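Local coordinates for protein 2-dehydro-3-deoxy-d-gluconate/2-dehydro-3-deoxy-phosphogluconate aldolase (Picrophilus torridus, PDB 4UXD) that is an aldolase of the dihydrodipicolinate synthetase family, built as a parallel beta/alpha barrel and assembled from four chains, at residues A135-H138 against Y139-I143. Numbering follows the deposited sequence.
Sequences AIYH and YYKEI
Residues 135-138 and 139-143 form consecutive turns of one alpha helix, joined by i to i+4 backbone hydrogen bonds from Tyr139 N to Ala135 O, Tyr140 N to Ile136 O, Lys141 N to Tyr137 O and Glu142 N to His138 O. The Lys141 N to Tyr137 O bond measures 2.8 Å. Three i to i+4 side-chain pairs meet along the helix, two of them on its partly exposed side. His138 and Glu142 run alongside each other, with the imidazole nearly perpendicular (82°) to the carboxylate. A weak hydrogen bond runs from His138 NE2 to Glu142 OE1 at 3.3 Å, bent to 129° at the hydrogen. The aliphatic part of Lys141 slants across Tyr137. On the buried side Ile136 CG1 lies beside the backbone N (chi1 -75°), which leaves CG2 anti to that N and 3.9 Å from Tyr140 CD2. The Tyr140 ring also turns an edge to Ile136 O. Its hydroxyl is hydrogen-bonded to Leu123 O, and that of Tyr139 to Ser100 O. Pro288 of the second subunit packs on both His138 and Glu142. Helix 133-144 is the crossover helix of a right-handed beta-alpha-beta unit between parallel strands 120-123 and 150-155, the repeating element of the TIM-barrel fold of this aldolase family.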
# COMPACT_ATOMS: atom_id res chain seq x y z
N ALA A 135 16.88 -3.46 -13.41
CA ALA A 135 16.17 -4.06 -14.53
C ALA A 135 15.64 -2.98 -15.45
O ALA A 135 15.71 -3.07 -16.69
CB ALA A 135 15.04 -4.93 -14.02
N ILE A 136 15.10 -1.94 -14.83
CA ILE A 136 14.52 -0.83 -15.56
C ILE A 136 15.62 -0.11 -16.32
O ILE A 136 15.47 0.19 -17.50
CB ILE A 136 13.79 0.13 -14.61
CG1 ILE A 136 12.46 -0.49 -14.18
CG2 ILE A 136 13.57 1.50 -15.26
CD1 ILE A 136 11.85 0.13 -12.93
N TYR A 137 16.73 0.14 -15.63
CA TYR A 137 17.87 0.77 -16.27
C TYR A 137 18.32 -0.04 -17.50
O TYR A 137 18.31 0.47 -18.61
CB TYR A 137 19.03 0.93 -15.29
CG TYR A 137 20.28 1.38 -15.97
CD1 TYR A 137 20.47 2.71 -16.29
CD2 TYR A 137 21.25 0.46 -16.34
CE1 TYR A 137 21.61 3.13 -16.94
CE2 TYR A 137 22.39 0.87 -16.99
CZ TYR A 137 22.56 2.20 -17.29
OH TYR A 137 23.70 2.61 -17.94
N HIS A 138 18.69 -1.30 -17.28
CA HIS A 138 19.17 -2.15 -18.37
C HIS A 138 18.16 -2.21 -19.55
O HIS A 138 18.55 -2.28 -20.71
CB HIS A 138 19.46 -3.56 -17.84
CG HIS A 138 20.05 -4.47 -18.87
ND1 HIS A 138 19.95 -5.84 -18.79
CD2 HIS A 138 20.74 -4.21 -20.00
CE1 HIS A 138 20.56 -6.38 -19.83
NE2 HIS A 138 21.04 -5.41 -20.59
N TYR A 139 16.88 -2.15 -19.24
CA TYR A 139 15.87 -2.16 -20.28
C TYR A 139 15.91 -0.87 -21.15
O TYR A 139 15.92 -0.95 -22.38
CB TYR A 139 14.52 -2.37 -19.63
CG TYR A 139 13.33 -2.25 -20.51
CD1 TYR A 139 12.87 -3.34 -21.23
CD2 TYR A 139 12.63 -1.06 -20.60
CE1 TYR A 139 11.74 -3.25 -22.02
CE2 TYR A 139 11.51 -0.94 -21.39
CZ TYR A 139 11.07 -2.04 -22.10
OH TYR A 139 9.95 -1.93 -22.87
N TYR A 140 15.94 0.29 -20.51
CA TYR A 140 16.13 1.55 -21.23
C TYR A 140 17.49 1.60 -21.93
O TYR A 140 17.63 2.17 -23.01
CB TYR A 140 16.00 2.76 -20.29
CG TYR A 140 14.58 3.19 -20.02
CD1 TYR A 140 13.94 4.12 -20.84
CD2 TYR A 140 13.87 2.66 -18.96
CE1 TYR A 140 12.65 4.51 -20.59
CE2 TYR A 140 12.58 3.05 -18.69
CZ TYR A 140 11.97 3.97 -19.50
OH TYR A 140 10.66 4.33 -19.21
N LYS A 141 18.49 0.99 -21.31
CA LYS A 141 19.83 0.94 -21.86
C LYS A 141 19.83 0.26 -23.24
O LYS A 141 20.29 0.83 -24.24
CB LYS A 141 20.76 0.21 -20.89
CG LYS A 141 22.22 0.16 -21.29
CD LYS A 141 23.09 0.21 -20.03
CE LYS A 141 24.53 -0.28 -20.23
NZ LYS A 141 24.74 -1.13 -21.43
N GLU A 142 19.31 -0.96 -23.28
CA GLU A 142 19.31 -1.76 -24.49
C GLU A 142 18.56 -1.04 -25.59
O GLU A 142 18.92 -1.11 -26.77
CB GLU A 142 18.67 -3.12 -24.21
CG GLU A 142 19.10 -4.22 -25.17
CD GLU A 142 20.12 -5.16 -24.55
OE1 GLU A 142 20.97 -4.68 -23.76
OE2 GLU A 142 20.06 -6.38 -24.85
N ILE A 143 17.49 -0.35 -25.20
CA ILE A 143 16.60 0.27 -26.15
C ILE A 143 17.24 1.55 -26.74
O ILE A 143 17.32 1.72 -27.96
CB ILE A 143 15.25 0.59 -25.48
CG1 ILE A 143 14.48 -0.71 -25.23
CG2 ILE A 143 14.40 1.48 -26.35
CD1 ILE A 143 13.34 -0.59 -24.23